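Local coordinates for fructose-1,6-bisphosphatase/inositol-1-monophosphatase (Thermotoga maritima, PDB 2P3N), which hydrolyses inositol 1-phosphate, fructose 1,6-bisphosphate and several other phosphate monoesters with the help of magnesium ions, at residues L143-S152 against M164-L174; D190-P199 against F227-I238. One frame throughout, in Å; residues are numbered along the deposited sequence.

Contact 1: residues L143-S152 against M164-L174; sequences LEECVGSTGS and MEKRTRRIRIL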
loop_
_atom_site.group_PDB
_atom_site.type_symbol
_atom_site.label_atom_id
_atom_site.label_comp_id
_atom_site.label_asym_id
_atom_site.label_seq_id
_atom_site.Cartn_x
_atom_site.Cartn_y
_atom_site.Cartn_z
ATOM N N LEU A 143 11.685 23.222 21.678
ATOM C CA LEU A 143 11.471 23.649 20.317
ATOM C C LEU A 143 12.631 23.216 19.431
ATOM O O LEU A 143 12.465 23.060 18.228
ATOM C CB LEU A 143 11.325 25.166 20.267
ATOM C CG LEU A 143 10.318 25.693 19.250
ATOM C CD1 LEU A 143 8.909 25.367 19.726
ATOM C CD2 LEU A 143 10.490 27.187 19.093
ATOM N N GLU A 144 13.804 23.016 20.022
ATOM C CA GLU A 144 14.975 22.618 19.244
ATOM C C GLU A 144 14.873 21.189 18.733
ATOM O O GLU A 144 15.459 20.844 17.706
ATOM C CB GLU A 144 16.259 22.788 20.070
ATOM C CG GLU A 144 16.428 21.833 21.262
ATOM C CD GLU A 144 17.075 20.493 20.896
ATOM O OE1 GLU A 144 17.498 19.766 21.828
ATOM O OE2 GLU A 144 17.159 20.162 19.690
ATOM N N GLU A 145 14.136 20.356 19.457
ATOM C CA GLU A 145 13.951 18.968 19.055
ATOM C C GLU A 145 12.545 18.824 18.473
ATOM O O GLU A 145 11.932 17.754 18.559
ATOM C CB GLU A 145 14.114 18.031 20.262
ATOM C CG GLU A 145 13.073 18.226 21.367
ATOM C CD GLU A 145 13.047 17.079 22.377
ATOM O OE1 GLU A 145 12.786 15.923 21.972
ATOM O OE2 GLU A 145 13.280 17.334 23.578
ATOM N N CYS A 146 12.046 19.908 17.878
ATOM C CA CYS A 146 10.701 19.933 17.303
ATOM C C CYS A 146 10.613 20.160 15.803
ATOM O O CYS A 146 11.487 20.768 15.197
ATOM C CB CYS A 146 9.853 21.011 17.983
ATOM S SG CYS A 146 9.063 20.518 19.515
ATOM N N VAL A 147 9.528 19.663 15.219
ATOM C CA VAL A 147 9.259 19.829 13.803
ATOM C C VAL A 147 7.848 20.386 13.729
ATOM O O VAL A 147 6.876 19.706 14.080
ATOM C CB VAL A 147 9.343 18.499 13.038
ATOM C CG1 VAL A 147 8.992 18.719 11.581
ATOM C CG2 VAL A 147 10.746 17.945 13.142
ATOM N N GLY A 148 7.751 21.643 13.303
ATOM C CA GLY A 148 6.464 22.304 13.198
ATOM C C GLY A 148 5.994 22.409 11.767
ATOM O O GLY A 148 6.763 22.153 10.834
ATOM N N SER A 149 4.735 22.807 11.593
ATOM C CA SER A 149 4.157 22.921 10.260
ATOM C C SER A 149 3.311 24.187 10.060
ATOM O O SER A 149 2.810 24.765 11.023
ATOM C CB SER A 149 3.304 21.673 9.989
ATOM O OG SER A 149 2.913 21.601 8.630
ATOM N N THR A 150 3.165 24.610 8.802
ATOM C CA THR A 150 2.354 25.780 8.444
ATOM C C THR A 150 1.780 25.566 7.053
ATOM O O THR A 150 2.186 24.645 6.347
ATOM C CB THR A 150 3.178 27.084 8.383
ATOM O OG1 THR A 150 3.871 27.275 9.618
ATOM C CG2 THR A 150 2.267 28.286 8.157
ATOM N N GLY A 151 0.839 26.423 6.666
ATOM C CA GLY A 151 0.239 26.344 5.342
ATOM C C GLY A 151 0.703 27.523 4.504
ATOM O O GLY A 151 1.163 28.521 5.055
ATOM N N SER A 152 0.595 27.425 3.184
ATOM C CA SER A 152 1.030 28.520 2.323
ATOM C C SER A 152 0.099 29.727 2.377
ATOM O O SER A 152 -0.949 29.747 1.732
ATOM C CB SER A 152 1.149 28.036 0.886
ATOM O OG SER A 152 2.045 26.945 0.809
ATOM N N MET A 164 10.668 31.105 13.265
ATOM C CA MET A 164 10.787 29.729 13.735
ATOM C C MET A 164 12.046 28.959 13.337
ATOM O O MET A 164 12.588 28.198 14.136
ATOM C CB MET A 164 9.547 28.945 13.290
ATOM C CG MET A 164 9.024 28.006 14.349
ATOM S SD MET A 164 8.799 28.860 15.919
ATOM C CE MET A 164 7.026 28.878 16.087
ATOM N N GLU A 165 12.496 29.152 12.103
ATOM C CA GLU A 165 13.676 28.467 11.582
ATOM C C GLU A 165 14.863 28.402 12.540
ATOM O O GLU A 165 15.691 27.505 12.434
ATOM C CB GLU A 165 14.125 29.131 10.276
ATOM C CG GLU A 165 14.397 30.624 10.412
ATOM C CD GLU A 165 14.851 31.270 9.116
ATOM O OE1 GLU A 165 14.181 31.074 8.077
ATOM O OE2 GLU A 165 15.875 31.983 9.140
ATOM N N LYS A 166 14.946 29.338 13.477
ATOM C CA LYS A 166 16.066 29.361 14.407
ATOM C C LYS A 166 15.905 28.418 15.606
ATOM O O LYS A 166 16.746 27.544 15.834
ATOM C CB LYS A 166 16.297 30.796 14.892
ATOM C CG LYS A 166 17.740 31.106 15.289
ATOM C CD LYS A 166 18.685 31.112 14.090
ATOM C CE LYS A 166 18.399 32.269 13.136
ATOM N NZ LYS A 166 17.058 32.183 12.478
ATOM N N ARG A 167 14.830 28.589 16.368
ATOM C CA ARG A 167 14.583 27.751 17.542
ATOM C C ARG A 167 13.932 26.400 17.239
ATOM O O ARG A 167 13.454 25.723 18.151
ATOM C CB ARG A 167 13.685 28.490 18.537
ATOM C CG ARG A 167 14.330 29.641 19.283
ATOM C CD ARG A 167 13.430 30.067 20.436
ATOM N NE ARG A 167 12.618 31.245 20.143
ATOM C CZ ARG A 167 11.914 31.440 19.029
ATOM N NH1 ARG A 167 11.908 30.531 18.060
ATOM N NH2 ARG A 167 11.203 32.554 18.887
ATOM N N THR A 168 13.926 25.991 15.975
ATOM C CA THR A 168 13.265 24.742 15.618
ATOM C C THR A 168 14.074 23.770 14.744
ATOM O O THR A 168 14.837 24.179 13.862
ATOM C CB THR A 168 11.899 25.062 14.940
ATOM O OG1 THR A 168 10.920 24.102 15.352
ATOM C CG2 THR A 168 12.026 25.057 13.416
ATOM N N ARG A 169 13.893 22.477 15.010
ATOM C CA ARG A 169 14.574 21.413 14.283
ATOM C C ARG A 169 14.321 21.553 12.784
ATOM O O ARG A 169 15.258 21.480 11.978
ATOM C CB ARG A 169 14.071 20.051 14.777
ATOM C CG ARG A 169 14.617 18.843 14.037
ATOM C CD ARG A 169 15.932 18.366 14.618
ATOM N NE ARG A 169 15.790 17.728 15.931
ATOM C CZ ARG A 169 15.092 16.617 16.164
ATOM N NH1 ARG A 169 14.457 16.006 15.173
ATOM N NH2 ARG A 169 15.046 16.102 17.388
ATOM N N ARG A 170 13.054 21.762 12.417
ATOM C CA ARG A 170 12.669 21.911 11.011
ATOM C C ARG A 170 11.195 22.281 10.839
ATOM O O ARG A 170 10.356 21.914 11.661
ATOM C CB ARG A 170 12.956 20.610 10.255
ATOM C CG ARG A 170 12.915 20.755 8.746
ATOM C CD ARG A 170 14.100 20.039 8.118
ATOM N NE ARG A 170 15.318 20.286 8.878
ATOM C CZ ARG A 170 16.531 19.960 8.459
ATOM N NH1 ARG A 170 16.689 19.374 7.278
ATOM N NH2 ARG A 170 17.580 20.220 9.221
ATOM N N ILE A 171 10.880 23.008 9.769
ATOM C CA ILE A 171 9.496 23.410 9.514
ATOM C C ILE A 171 8.967 22.736 8.254
ATOM O O ILE A 171 9.674 22.638 7.246
ATOM C CB ILE A 171 9.365 24.942 9.341
ATOM C CG1 ILE A 171 9.765 25.666 10.633
ATOM C CG2 ILE A 171 7.926 25.291 8.966
ATOM C CD1 ILE A 171 8.775 25.497 11.783
ATOM N N ARG A 172 7.717 22.278 8.310
ATOM C CA ARG A 172 7.106 21.600 7.169
ATOM C C ARG A 172 5.892 22.299 6.567
ATOM O O ARG A 172 5.080 22.909 7.268
ATOM C CB ARG A 172 6.711 20.169 7.554
ATOM C CG ARG A 172 7.888 19.230 7.815
ATOM C CD ARG A 172 8.858 19.214 6.624
ATOM N NE ARG A 172 10.072 18.441 6.891
ATOM C CZ ARG A 172 11.298 18.832 6.549
ATOM N NH1 ARG A 172 12.340 18.061 6.828
ATOM N NH2 ARG A 172 11.485 19.999 5.938
ATOM N N ILE A 173 5.795 22.194 5.246
ATOM C CA ILE A 173 4.694 22.753 4.464
ATOM C C ILE A 173 4.348 21.637 3.476
ATOM O O ILE A 173 4.899 21.582 2.370
ATOM C CB ILE A 173 5.142 23.989 3.683
ATOM C CG1 ILE A 173 5.547 25.092 4.656
ATOM C CG2 ILE A 173 4.025 24.451 2.768
ATOM C CD1 ILE A 173 6.023 26.350 3.981
ATOM N N LEU A 174 3.437 20.758 3.891
ATOM C CA LEU A 174 3.042 19.591 3.106
ATOM C C LEU A 174 1.937 19.813 2.101
ATOM O O LEU A 174 2.000 19.279 0.998
ATOM C CB LEU A 174 2.631 18.457 4.039
ATOM C CG LEU A 174 3.515 18.204 5.258
ATOM C CD1 LEU A 174 3.342 19.346 6.262
ATOM C CD2 LEU A 174 3.116 16.884 5.900
#

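Contact 2: residues D190-P199 against F227-I238; sequences DFFVTWRINP and FSKNFIFSNGLI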
loop_
_atom_site.group_PDB
_atom_site.type_symbol
_atom_site.label_atom_id
_atom_site.label_comp_id
_atom_site.label_asym_id
_atom_site.label_seq_id
_atom_site.Cartn_x
_atom_site.Cartn_y
_atom_site.Cartn_z
ATOM N N ASP A 190 5.103 18.376 15.690
ATOM C CA ASP A 190 4.965 18.918 17.031
ATOM C C ASP A 190 3.914 20.004 17.166
ATOM O O ASP A 190 3.301 20.154 18.220
ATOM C CB ASP A 190 6.338 19.387 17.511
ATOM C CG ASP A 190 7.336 18.233 17.598
ATOM O OD1 ASP A 190 7.099 17.298 18.397
ATOM O OD2 ASP A 190 8.348 18.247 16.862
ATOM N N PHE A 191 3.694 20.749 16.092
ATOM C CA PHE A 191 2.684 21.793 16.113
ATOM C C PHE A 191 2.340 22.249 14.706
ATOM O O PHE A 191 3.169 22.169 13.792
ATOM C CB PHE A 191 3.147 22.976 16.974
ATOM C CG PHE A 191 4.450 23.583 16.532
ATOM C CD1 PHE A 191 4.508 24.410 15.416
ATOM C CD2 PHE A 191 5.625 23.316 17.230
ATOM C CE1 PHE A 191 5.725 24.967 14.996
ATOM C CE2 PHE A 191 6.850 23.865 16.822
ATOM C CZ PHE A 191 6.901 24.691 15.703
ATOM N N PHE A 192 1.101 22.709 14.543
ATOM C CA PHE A 192 0.598 23.178 13.256
ATOM C C PHE A 192 -0.197 24.466 13.471
ATOM O O PHE A 192 -1.034 24.550 14.377
ATOM C CB PHE A 192 -0.280 22.084 12.615
ATOM C CG PHE A 192 -0.902 22.479 11.293
ATOM C CD1 PHE A 192 -0.122 22.974 10.250
ATOM C CD2 PHE A 192 -2.278 22.363 11.096
ATOM C CE1 PHE A 192 -0.707 23.347 9.031
ATOM C CE2 PHE A 192 -2.865 22.732 9.887
ATOM C CZ PHE A 192 -2.080 23.224 8.854
ATOM N N VAL A 193 0.078 25.465 12.632
ATOM C CA VAL A 193 -0.585 26.763 12.718
ATOM C C VAL A 193 -1.185 27.210 11.383
ATOM O O VAL A 193 -0.507 27.185 10.352
ATOM C CB VAL A 193 0.409 27.835 13.210
ATOM C CG1 VAL A 193 0.891 27.484 14.610
ATOM C CG2 VAL A 193 1.594 27.913 12.269
ATOM N N THR A 194 -2.460 27.608 11.411
ATOM C CA THR A 194 -3.164 28.060 10.208
ATOM C C THR A 194 -3.677 29.485 10.349
ATOM O O THR A 194 -3.742 30.034 11.450
ATOM C CB THR A 194 -4.383 27.175 9.853
ATOM O OG1 THR A 194 -5.355 27.248 10.902
ATOM C CG2 THR A 194 -3.969 25.740 9.655
ATOM N N TRP A 195 -4.080 30.059 9.221
ATOM C CA TRP A 195 -4.548 31.435 9.177
ATOM C C TRP A 195 -5.639 31.614 8.128
ATOM O O TRP A 195 -5.458 31.262 6.966
ATOM C CB TRP A 195 -3.360 32.330 8.838
ATOM C CG TRP A 195 -3.461 33.715 9.338
ATOM C CD1 TRP A 195 -4.198 34.152 10.400
ATOM C CD2 TRP A 195 -2.703 34.842 8.881
ATOM N NE1 TRP A 195 -3.941 35.484 10.639
ATOM C CE2 TRP A 195 -3.027 35.932 9.723
ATOM C CE3 TRP A 195 -1.779 35.036 7.844
ATOM C CZ2 TRP A 195 -2.453 37.203 9.563
ATOM C CZ3 TRP A 195 -1.205 36.305 7.683
ATOM C CH2 TRP A 195 -1.547 37.368 8.541
ATOM N N ARG A 196 -6.765 32.179 8.545
ATOM C CA ARG A 196 -7.883 32.421 7.642
ATOM C C ARG A 196 -8.349 31.137 6.979
ATOM O O ARG A 196 -8.326 31.025 5.757
ATOM C CB ARG A 196 -7.492 33.420 6.549
ATOM C CG ARG A 196 -6.744 34.645 7.045
ATOM C CD ARG A 196 -6.750 35.733 5.987
ATOM N NE ARG A 196 -5.686 36.708 6.190
ATOM C CZ ARG A 196 -4.391 36.434 6.068
ATOM N NH1 ARG A 196 -3.992 35.210 5.745
ATOM N NH2 ARG A 196 -3.495 37.391 6.251
ATOM N N ILE A 197 -8.772 30.172 7.789
ATOM C CA ILE A 197 -9.249 28.891 7.280
ATOM C C ILE A 197 -10.722 28.692 7.655
ATOM O O ILE A 197 -11.204 29.274 8.623
ATOM C CB ILE A 197 -8.414 27.727 7.864
ATOM C CG1 ILE A 197 -8.755 27.512 9.344
ATOM C CG2 ILE A 197 -6.932 28.030 7.721
ATOM C CD1 ILE A 197 -8.472 28.690 10.220
ATOM N N ASN A 198 -11.446 27.879 6.890
ATOM C CA ASN A 198 -12.848 27.639 7.207
ATOM C C ASN A 198 -12.961 26.410 8.092
ATOM O O ASN A 198 -12.014 25.638 8.218
ATOM C CB ASN A 198 -13.662 27.447 5.934
ATOM C CG ASN A 198 -13.490 28.588 4.964
ATOM O OD1 ASN A 198 -12.564 28.592 4.153
ATOM N ND2 ASN A 198 -14.372 29.576 5.051
ATOM N N PRO A 199 -14.124 26.210 8.723
ATOM C CA PRO A 199 -14.279 25.046 9.592
ATOM C C PRO A 199 -14.121 23.682 8.948
ATOM O O PRO A 199 -13.901 22.702 9.656
ATOM C CB PRO A 199 -15.667 25.251 10.212
ATOM C CG PRO A 199 -16.382 26.058 9.202
ATOM C CD PRO A 199 -15.331 27.049 8.761
ATOM N N PHE A 227 -15.182 27.070 14.844
ATOM C CA PHE A 227 -15.440 28.352 14.201
ATOM C C PHE A 227 -14.468 29.485 14.530
ATOM O O PHE A 227 -14.839 30.661 14.518
ATOM C CB PHE A 227 -16.887 28.748 14.513
ATOM C CG PHE A 227 -17.880 27.655 14.195
ATOM C CD1 PHE A 227 -18.278 27.415 12.879
ATOM C CD2 PHE A 227 -18.338 26.800 15.195
ATOM C CE1 PHE A 227 -19.109 26.337 12.562
ATOM C CE2 PHE A 227 -19.171 25.718 14.887
ATOM C CZ PHE A 227 -19.553 25.488 13.569
ATOM N N SER A 228 -13.219 29.124 14.805
ATOM C CA SER A 228 -12.185 30.104 15.111
ATOM C C SER A 228 -11.468 30.428 13.802
ATOM O O SER A 228 -11.422 29.598 12.896
ATOM C CB SER A 228 -11.207 29.524 16.128
ATOM O OG SER A 228 -11.912 28.937 17.208
ATOM N N LYS A 229 -10.912 31.630 13.696
ATOM C CA LYS A 229 -10.226 32.036 12.471
ATOM C C LYS A 229 -8.749 31.644 12.399
ATOM O O LYS A 229 -8.231 31.353 11.318
ATOM C CB LYS A 229 -10.381 33.549 12.268
ATOM C CG LYS A 229 -10.132 34.394 13.519
ATOM C CD LYS A 229 -10.292 35.887 13.240
ATOM C CE LYS A 229 -10.105 36.701 14.505
ATOM N NZ LYS A 229 -10.190 38.157 14.240
ATOM N N ASN A 230 -8.072 31.645 13.544
ATOM C CA ASN A 230 -6.658 31.282 13.603
ATOM C C ASN A 230 -6.552 29.985 14.381
ATOM O O ASN A 230 -7.309 29.769 15.331
ATOM C CB ASN A 230 -5.845 32.353 14.331
ATOM C CG ASN A 230 -6.477 33.722 14.257
ATOM O OD1 ASN A 230 -6.780 34.222 13.168
ATOM N ND2 ASN A 230 -6.677 34.346 15.422
ATOM N N PHE A 231 -5.601 29.135 14.004
ATOM C CA PHE A 231 -5.439 27.851 14.677
ATOM C C PHE A 231 -4.022 27.434 15.001
ATOM O O PHE A 231 -3.115 27.526 14.173
ATOM C CB PHE A 231 -6.109 26.752 13.853
ATOM C CG PHE A 231 -7.586 26.653 14.076
ATOM C CD1 PHE A 231 -8.083 25.985 15.181
ATOM C CD2 PHE A 231 -8.476 27.251 13.201
ATOM C CE1 PHE A 231 -9.437 25.914 15.410
ATOM C CE2 PHE A 231 -9.831 27.184 13.427
ATOM C CZ PHE A 231 -10.313 26.512 14.537
ATOM N N ILE A 232 -3.853 26.962 16.229
ATOM C CA ILE A 232 -2.564 26.497 16.702
ATOM C C ILE A 232 -2.735 25.101 17.281
ATOM O O ILE A 232 -3.358 24.933 18.334
ATOM C CB ILE A 232 -1.984 27.429 17.804
ATOM C CG1 ILE A 232 -1.836 28.856 17.257
ATOM C CG2 ILE A 232 -0.623 26.898 18.283
ATOM C CD1 ILE A 232 -1.326 29.864 18.270
ATOM N N PHE A 233 -2.205 24.105 16.573
ATOM C CA PHE A 233 -2.264 22.713 17.025
ATOM C C PHE A 233 -0.903 22.363 17.617
ATOM O O PHE A 233 0.138 22.669 17.024
ATOM C CB PHE A 233 -2.566 21.761 15.861
ATOM C CG PHE A 233 -3.879 22.026 15.173
ATOM C CD1 PHE A 233 -3.980 23.008 14.193
ATOM C CD2 PHE A 233 -5.013 21.287 15.502
ATOM C CE1 PHE A 233 -5.191 23.244 13.550
ATOM C CE2 PHE A 233 -6.229 21.520 14.866
ATOM C CZ PHE A 233 -6.319 22.499 13.888
ATOM N N SER A 234 -0.899 21.715 18.776
ATOM C CA SER A 234 0.366 21.374 19.404
ATOM C C SER A 234 0.252 20.179 20.350
ATOM O O SER A 234 -0.846 19.751 20.697
ATOM C CB SER A 234 0.886 22.596 20.175
ATOM O OG SER A 234 2.303 22.629 20.237
ATOM N N ASN A 235 1.398 19.641 20.755
ATOM C CA ASN A 235 1.433 18.522 21.691
ATOM C C ASN A 235 1.115 19.006 23.105
ATOM O O ASN A 235 1.084 18.213 24.048
ATOM C CB ASN A 235 2.814 17.858 21.690
ATOM C CG ASN A 235 3.949 18.862 21.782
ATOM O OD1 ASN A 235 3.779 19.961 22.313
ATOM N ND2 ASN A 235 5.123 18.480 21.279
ATOM N N GLY A 236 0.881 20.312 23.244
ATOM C CA GLY A 236 0.582 20.876 24.548
ATOM C C GLY A 236 1.820 20.981 25.422
ATOM O O GLY A 236 1.710 21.118 26.635
ATOM N N LEU A 237 2.998 20.910 24.807
ATOM C CA LEU A 237 4.267 21.002 25.529
ATOM C C LEU A 237 4.958 22.331 25.242
ATOM O O LEU A 237 5.351 23.044 26.168
ATOM C CB LEU A 237 5.202 19.852 25.135
ATOM C CG LEU A 237 5.032 18.518 25.862
ATOM C CD1 LEU A 237 5.445 18.694 27.301
ATOM C CD2 LEU A 237 3.592 18.034 25.778
ATOM N N ILE A 238 5.106 22.656 23.957
ATOM C CA ILE A 238 5.749 23.902 23.539
ATOM C C ILE A 238 4.721 24.874 22.973
ATOM O O ILE A 238 5.056 25.768 22.188
ATOM C CB ILE A 238 6.826 23.649 22.459
ATOM C CG1 ILE A 238 6.169 23.262 21.127
ATOM C CG2 ILE A 238 7.777 22.579 22.928
ATOM C CD1 ILE A 238 5.212 22.086 21.200
#

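Contact 1: residues L143-S152 against M164-L174
A chi1 of -169° swings Ser-149 OG away from its own N and over to Arg-172 O at 2.9 Å, donating from well above the carbonyl plane, 57° out of it. The same oxygen takes Thr-150 N at 3.0 Å, so two donors grip one carbonyl. Arg-172 CG stands anti to its carbonyl carbon (chi1 -68°), which lays it against Val-147 CG1 at 4.0 Å, while the guanidinium leads away from strand 147-150; this arginine probably binds substrate, as in related phosphatases. The two parallel strands are further tied by Arg-172 N to Gly-148 O (2.7 Å) and Gly-148 N to Arg-170 O (3.1 Å). At the other end Leu-143 CD2 touches Arg-167 CB at 3.5 Å and also meets Met-164 SD. Arg-169, bent at chi2 and chi3, folds its guanidinium back so that the Glu-145 backbone lies over one face. The whole is a beta-alpha-beta unit: helix 156-167 connects the strands and covers Thr-150, Ile-171 and Ile-173. Helix 239-253 packs on Leu-143 and Met-164, strand 191-195 flanks strand 147-150, and a second subunit meets Arg-172 through a weak hydrogen bond from NE to its Asn-86.

Contact 2: residues D190-P199 against F227-I238
Phe-192 and Phe-233 project together from paired positions, their rings tilted by 26° and displaced, centroids 5.8 Å apart, with little overlap; Phe-192 O sits at the edge of the Phe-233 ring. The Phe-231 ring is met at its edge, in plane, by Ile-197 CD1, 3.3 Å from CD2. The Trp-195 indole has the Arg-196 guanidinium over one face and Asn-230 OD1 at its edge. These groups decorate an antiparallel strand pair, 191-195 with 230-234, within the mixed sheet of the inositol monophosphatase fold. Phe-192, Thr-194, Phe-231 and Phe-233 share one face, where helices 177-185 and 199-211 cover the phenylalanines; Phe-191, Val-193, Ile-232 and Ser-234 occupy the other, against helix 239-253. There Val-193 CG1 meets Ile-232 CG2 at 4.0 Å. Thr-194 OG1, placed between its backbone N and carbonyl carbon (chi1 63°), comes 3.1 Å from Phe-231 CB and finds no polar partner despite its burial. Replacing Phe-231 by an alanine would probably open a gap beside Ile-197 and Leu-206, leaving Ile-202 with Phe-233 but without this ring. Beyond the strand end lies Arg-196, probably a substrate-binding residue, while Asp-201, a likely ligand of the second magnesium, accepts from Asn-198 N. In the backbone pairing, Thr-194 N points to Phe-231 O in the carbonyl plane at 2.8 Å, whereas the return bond, Phe-231 N to Thr-194 O, is longer at 3.3 Å, with the donor 46° out of the Thr-194 carbonyl plane.

Both contacts belong to one five-stranded mixed sheet and meet where strands 147-150 and 191-195 are neighbours: Asp-190 OD2 takes Val-147 N, and Ser-149 N reaches Phe-191 O at 2.8 Å, both probable hydrogen bonds. Contact 1 is mostly buried, although it holds the outermost strand within the chain, 170-172, and lies farther from the chain centre; its arginine-rich side faces a second subunit, which is within reach of many of its residues. Contact 2, more central, is only partly buried: its strands carry mostly aromatic and aliphatic side chains between helices, and its exposed residues gather toward the 196-199 and 227-229 ends, so the probable substrate-binding arginine is buried in contact 1 but exposed in contact 2.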